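Local coordinates for protein discoidin-2 (Dictyostelium discoideum, PDB 2VM9) that binds galactose and N-acetylgalactosamine as a trimeric, calcium-containing lectin and may take part in spore coat formation, at residues A[63-77]-A[122-136]. Numbering follows the deposited sequence.
Sequences IVAGSDSVKHFVAIS and TINFNPPIKARSIAI
Two donors grip the carbonyl oxygen of Arg-132: Lys-71 NZ at 2.8 Å and, more loosely, the backbone N of Ser-67 at 3.3 Å. The lysine chain bends at chi2, chi3 and chi4 toward the turn at 67-69, where NZ also donates to Ser-67 OG (2.7 Å) and to Ser-69 O. The Arg-132 side chain is extended from CG to NE and runs along Asp-68 and Val-70. Its NE meets Asp-68 O at 2.8 Å from above the carbonyl plane, a water bridges NH2 to the same oxygen, and Val-70 CG2 lies over one guanidinium face, offset toward its rim. Here both segments turn between the two sheets of the F5/8 type C beta-sandwich, 63-67 pairing antiparallel with 133-136, and 70-77 with 122-125 and 128-131. Between the sheets, Phe-73 CE2 lies 3.9 Å from Ile-134 CG2. Ile-76 CG2 presses on Phe-125 CZ at 3.5 Å, while Ile-129 CD1 sits over the centre of that ring. At the far end Ser-77 OG and Thr-122 OG1 share a hydrogen bond of 2.6 Å. Asp-68 OD2 bonds Ser-67 OG and Ser-69 OG of a neighbouring subunit, so the bonds fixing this turn probably also position groups that meet at the trimer interface.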
loop_
_atom_site.group_PDB
_atom_site.type_symbol
_atom_site.label_atom_id
_atom_site.label_comp_id
_atom_site.label_asym_id
_atom_site.label_seq_id
_atom_site.Cartn_x
_atom_site.Cartn_y
_atom_site.Cartn_z
ATOM N N ILE A 63 8.679 -21.819 -5.418
ATOM C CA ILE A 63 8.837 -20.383 -5.664
ATOM C C ILE A 63 7.854 -19.684 -4.739
ATOM O O ILE A 63 6.675 -20.060 -4.680
ATOM C CB ILE A 63 8.532 -19.959 -7.118
ATOM C CG1 ILE A 63 9.323 -20.785 -8.140
ATOM C CG2 ILE A 63 8.805 -18.429 -7.301
ATOM C CD1 ILE A 63 8.902 -20.487 -9.571
ATOM N N VAL A 64 8.348 -18.680 -4.028
ATOM C CA VAL A 64 7.515 -17.784 -3.232
ATOM C C VAL A 64 7.259 -16.540 -4.065
ATOM O O VAL A 64 8.190 -16.010 -4.678
ATOM C CB VAL A 64 8.224 -17.327 -1.936
ATOM C CG1 VAL A 64 7.283 -16.431 -1.116
ATOM C CG2 VAL A 64 8.693 -18.521 -1.134
ATOM N N ALA A 65 5.998 -16.109 -4.094
ATOM C CA ALA A 65 5.587 -14.858 -4.743
ATOM C C ALA A 65 5.016 -13.949 -3.674
ATOM O O ALA A 65 4.147 -14.377 -2.897
ATOM C CB ALA A 65 4.564 -15.149 -5.798
ATOM N N GLY A 66 5.503 -12.712 -3.597
ATOM C CA GLY A 66 5.055 -11.861 -2.513
ATOM C C GLY A 66 4.986 -10.388 -2.853
ATOM O O GLY A 66 5.625 -9.915 -3.815
ATOM N N SER A 67 4.208 -9.678 -2.045
ATOM C CA SER A 67 4.256 -8.228 -1.978
ATOM C C SER A 67 3.484 -7.811 -0.720
ATOM O O SER A 67 2.808 -8.635 -0.103
ATOM C CB SER A 67 3.671 -7.601 -3.248
ATOM O OG SER A 67 2.253 -7.603 -3.219
ATOM N N ASP A 68 3.600 -6.532 -0.338
ATOM C CA ASP A 68 2.907 -6.002 0.863
ATOM C C ASP A 68 1.391 -5.993 0.831
ATOM O O ASP A 68 0.753 -5.925 1.886
ATOM C CB ASP A 68 3.297 -4.535 1.070
ATOM C CG ASP A 68 4.743 -4.367 1.322
ATOM O OD1 ASP A 68 5.293 -5.220 2.039
ATOM O OD2 ASP A 68 5.328 -3.385 0.800
ATOM N N SER A 69 0.810 -5.974 -0.361
ATOM C CA SER A 69 -0.637 -5.793 -0.467
ATOM C C SER A 69 -1.354 -7.093 -0.155
ATOM O O SER A 69 -0.829 -8.188 -0.400
ATOM C CB SER A 69 -1.029 -5.301 -1.848
ATOM O OG SER A 69 -0.657 -6.257 -2.815
ATOM N N VAL A 70 -2.538 -6.973 0.414
ATOM C CA VAL A 70 -3.387 -8.138 0.602
ATOM C C VAL A 70 -3.993 -8.439 -0.756
ATOM O O VAL A 70 -4.688 -7.605 -1.335
ATOM C CB VAL A 70 -4.516 -7.887 1.624
ATOM C CG1 VAL A 70 -5.471 -9.073 1.637
ATOM C CG2 VAL A 70 -3.929 -7.610 3.019
ATOM N N LYS A 71 -3.696 -9.619 -1.285
ATOM C CA LYS A 71 -4.239 -10.024 -2.582
ATOM C C LYS A 71 -5.339 -11.035 -2.337
ATOM O O LYS A 71 -5.315 -11.761 -1.347
ATOM C CB LYS A 71 -3.154 -10.613 -3.460
ATOM C CG LYS A 71 -2.225 -9.486 -3.958
ATOM C CD LYS A 71 -0.797 -9.852 -4.133
ATOM C CE LYS A 71 -0.150 -10.472 -2.911
ATOM N NZ LYS A 71 0.742 -9.542 -2.175
ATOM N N HIS A 72 -6.306 -11.053 -3.241
ATOM C CA HIS A 72 -7.333 -12.071 -3.262
ATOM C C HIS A 72 -7.068 -12.899 -4.507
ATOM O O HIS A 72 -7.466 -12.506 -5.614
ATOM C CB HIS A 72 -8.715 -11.415 -3.304
ATOM C CG HIS A 72 -9.099 -10.781 -2.002
ATOM N ND1 HIS A 72 -8.735 -9.499 -1.665
ATOM C CD2 HIS A 72 -9.756 -11.282 -0.929
ATOM C CE1 HIS A 72 -9.178 -9.220 -0.453
ATOM N NE2 HIS A 72 -9.794 -10.288 0.020
ATOM N N PHE A 73 -6.355 -14.015 -4.331
ATOM C CA PHE A 73 -5.995 -14.849 -5.464
ATOM C C PHE A 73 -7.168 -15.708 -5.880
ATOM O O PHE A 73 -7.702 -16.458 -5.054
ATOM C CB PHE A 73 -4.812 -15.746 -5.113
ATOM C CG PHE A 73 -3.506 -14.995 -4.968
ATOM C CD1 PHE A 73 -2.880 -14.450 -6.084
ATOM C CD2 PHE A 73 -2.901 -14.863 -3.721
ATOM C CE1 PHE A 73 -1.628 -13.757 -5.943
ATOM C CE2 PHE A 73 -1.666 -14.197 -3.551
ATOM C CZ PHE A 73 -1.034 -13.630 -4.680
ATOM N N VAL A 74 -7.551 -15.598 -7.149
ATOM C CA VAL A 74 -8.703 -16.340 -7.685
ATOM C C VAL A 74 -8.309 -17.578 -8.497
ATOM O O VAL A 74 -9.120 -18.492 -8.684
ATOM C CB VAL A 74 -9.654 -15.422 -8.535
ATOM C CG1 VAL A 74 -10.198 -14.303 -7.675
ATOM C CG2 VAL A 74 -8.948 -14.867 -9.806
ATOM N N ALA A 75 -7.074 -17.607 -9.008
ATOM C CA ALA A 75 -6.631 -18.799 -9.734
ATOM C C ALA A 75 -5.129 -18.839 -9.830
ATOM O O ALA A 75 -4.444 -17.810 -9.629
ATOM C CB ALA A 75 -7.239 -18.843 -11.158
ATOM N N ILE A 76 -4.632 -20.046 -10.101
ATOM C CA ILE A 76 -3.229 -20.230 -10.487
ATOM C C ILE A 76 -3.223 -21.056 -11.768
ATOM O O ILE A 76 -4.054 -21.968 -11.933
ATOM C CB ILE A 76 -2.438 -20.959 -9.372
ATOM C CG1 ILE A 76 -0.955 -21.118 -9.756
ATOM C CG2 ILE A 76 -3.079 -22.345 -9.036
ATOM C CD1 ILE A 76 -0.134 -21.678 -8.616
ATOM N N SER A 77 -2.287 -20.760 -12.670
ATOM C CA SER A 77 -2.098 -21.567 -13.855
ATOM C C SER A 77 -0.646 -22.025 -13.875
ATOM O O SER A 77 0.236 -21.224 -13.592
ATOM C CB SER A 77 -2.347 -20.758 -15.110
ATOM O OG SER A 77 -3.742 -20.511 -15.221
ATOM N N THR A 122 -5.120 -24.955 -14.893
ATOM C CA THR A 122 -5.574 -23.847 -14.039
ATOM C C THR A 122 -6.460 -24.386 -12.939
ATOM O O THR A 122 -7.357 -25.233 -13.188
ATOM C CB THR A 122 -6.350 -22.795 -14.869
ATOM O OG1 THR A 122 -5.515 -22.331 -15.939
ATOM C CG2 THR A 122 -6.799 -21.612 -13.974
ATOM N N ILE A 123 -6.175 -23.931 -11.731
ATOM C CA ILE A 123 -6.930 -24.224 -10.541
ATOM C C ILE A 123 -7.568 -22.925 -10.081
ATOM O O ILE A 123 -6.893 -21.895 -9.974
ATOM C CB ILE A 123 -6.000 -24.737 -9.442
ATOM C CG1 ILE A 123 -5.155 -25.904 -9.986
ATOM C CG2 ILE A 123 -6.757 -25.062 -8.144
ATOM C CD1 ILE A 123 -5.947 -27.023 -10.558
ATOM N N ASN A 124 -8.871 -22.987 -9.814
ATOM C CA ASN A 124 -9.610 -21.833 -9.360
ATOM C C ASN A 124 -9.850 -21.927 -7.878
ATOM O O ASN A 124 -10.164 -23.010 -7.363
ATOM C CB ASN A 124 -10.955 -21.786 -10.084
ATOM C CG ASN A 124 -10.787 -21.619 -11.534
ATOM O OD1 ASN A 124 -10.603 -20.501 -12.024
ATOM N ND2 ASN A 124 -10.804 -22.731 -12.260
ATOM N N PHE A 125 -9.697 -20.806 -7.186
ATOM C CA PHE A 125 -9.879 -20.783 -5.734
ATOM C C PHE A 125 -11.231 -20.178 -5.413
ATOM O O PHE A 125 -11.477 -18.998 -5.687
ATOM C CB PHE A 125 -8.767 -19.987 -5.040
ATOM C CG PHE A 125 -7.387 -20.392 -5.451
ATOM C CD1 PHE A 125 -6.962 -21.711 -5.298
ATOM C CD2 PHE A 125 -6.503 -19.444 -5.988
ATOM C CE1 PHE A 125 -5.667 -22.088 -5.686
ATOM C CE2 PHE A 125 -5.204 -19.810 -6.373
ATOM C CZ PHE A 125 -4.789 -21.130 -6.221
ATOM N N ASN A 126 -12.074 -21.007 -4.800
ATOM C CA ASN A 126 -13.411 -20.629 -4.380
ATOM C C ASN A 126 -13.542 -21.028 -2.911
ATOM O O ASN A 126 -13.646 -22.215 -2.622
ATOM C CB ASN A 126 -14.453 -21.419 -5.185
ATOM C CG ASN A 126 -14.477 -21.059 -6.665
ATOM O OD1 ASN A 126 -14.874 -19.951 -7.037
ATOM N ND2 ASN A 126 -14.101 -22.025 -7.531
ATOM N N PRO A 127 -13.492 -20.062 -1.972
ATOM C CA PRO A 127 -13.302 -18.640 -2.145
ATOM C C PRO A 127 -11.843 -18.311 -2.469
ATOM O O PRO A 127 -10.977 -19.179 -2.332
ATOM C CB PRO A 127 -13.635 -18.064 -0.757
ATOM C CG PRO A 127 -13.324 -19.139 0.178
ATOM C CD PRO A 127 -13.637 -20.417 -0.542
ATOM N N PRO A 128 -11.590 -17.058 -2.873
ATOM C CA PRO A 128 -10.222 -16.622 -3.158
ATOM C C PRO A 128 -9.314 -16.842 -1.958
ATOM O O PRO A 128 -9.744 -16.795 -0.798
ATOM C CB PRO A 128 -10.382 -15.119 -3.415
ATOM C CG PRO A 128 -11.768 -14.993 -3.974
ATOM C CD PRO A 128 -12.562 -15.987 -3.144
ATOM N N ILE A 129 -8.051 -17.094 -2.248
ATOM C CA ILE A 129 -7.043 -17.138 -1.206
ATOM C C ILE A 129 -6.647 -15.710 -0.903
ATOM O O ILE A 129 -6.207 -14.991 -1.778
ATOM C CB ILE A 129 -5.799 -17.927 -1.663
ATOM C CG1 ILE A 129 -6.134 -19.411 -1.842
ATOM C CG2 ILE A 129 -4.639 -17.751 -0.665
ATOM C CD1 ILE A 129 -5.029 -20.179 -2.522
ATOM N N LYS A 130 -6.767 -15.334 0.363
ATOM C CA LYS A 130 -6.421 -14.012 0.837
ATOM C C LYS A 130 -5.002 -14.096 1.426
ATOM O O LYS A 130 -4.761 -14.791 2.421
ATOM C CB LYS A 130 -7.423 -13.599 1.904
ATOM C CG LYS A 130 -7.264 -12.204 2.370
ATOM C CD LYS A 130 -8.338 -11.902 3.403
ATOM C CE LYS A 130 -7.890 -10.816 4.305
ATOM N NZ LYS A 130 -8.936 -10.572 5.358
ATOM N N ALA A 131 -4.059 -13.420 0.778
ATOM C CA ALA A 131 -2.648 -13.608 1.133
ATOM C C ALA A 131 -1.766 -12.439 0.694
ATOM O O ALA A 131 -2.074 -11.749 -0.271
ATOM C CB ALA A 131 -2.140 -14.903 0.504
ATOM N N ARG A 132 -0.671 -12.240 1.422
ATOM C CA ARG A 132 0.407 -11.345 0.994
ATOM C C ARG A 132 1.441 -12.127 0.207
ATOM O O ARG A 132 1.921 -11.629 -0.787
ATOM C CB ARG A 132 1.060 -10.628 2.174
ATOM C CG ARG A 132 0.177 -9.511 2.725
ATOM C CD ARG A 132 0.914 -8.734 3.828
ATOM N NE ARG A 132 0.170 -7.512 4.135
ATOM C CZ ARG A 132 -0.843 -7.426 4.993
ATOM N NH1 ARG A 132 -1.238 -8.485 5.683
ATOM N NH2 ARG A 132 -1.445 -6.253 5.187
ATOM N N SER A 133 1.739 -13.355 0.640
ATOM C CA SER A 133 2.692 -14.204 -0.094
ATOM C C SER A 133 2.128 -15.593 -0.300
ATOM O O SER A 133 1.339 -16.087 0.517
ATOM C CB SER A 133 4.038 -14.254 0.618
ATOM O OG SER A 133 4.538 -12.928 0.791
ATOM N N ILE A 134 2.510 -16.212 -1.407
ATOM C CA ILE A 134 1.999 -17.536 -1.738
ATOM C C ILE A 134 3.172 -18.311 -2.328
ATOM O O ILE A 134 4.049 -17.701 -2.950
ATOM C CB ILE A 134 0.789 -17.417 -2.714
ATOM C CG1 ILE A 134 0.153 -18.782 -2.981
ATOM C CG2 ILE A 134 1.194 -16.735 -4.021
ATOM C CD1 ILE A 134 -1.243 -18.666 -3.615
ATOM N N ALA A 135 3.228 -19.624 -2.111
ATOM C CA ALA A 135 4.376 -20.401 -2.611
ATOM C C ALA A 135 3.839 -21.651 -3.276
ATOM O O ALA A 135 2.973 -22.340 -2.697
ATOM C CB ALA A 135 5.313 -20.807 -1.455
ATOM N N ILE A 136 4.370 -21.942 -4.467
ATOM C CA ILE A 136 4.129 -23.211 -5.134
ATOM C C ILE A 136 5.230 -24.180 -4.719
ATOM O O ILE A 136 6.424 -23.830 -4.737
ATOM C CB ILE A 136 4.014 -23.028 -6.675
ATOM C CG1 ILE A 136 3.687 -24.364 -7.356
ATOM C CG2 ILE A 136 5.289 -22.350 -7.275
ATOM C CD1 ILE A 136 3.202 -24.215 -8.797
HETATM O O HOH W 1 -0.821 -3.970 3.472
HETATM O O HOH W 2 -11.238 -18.169 -10.382
HETATM O O HOH W 3 -11.798 -18.089 -8.657
#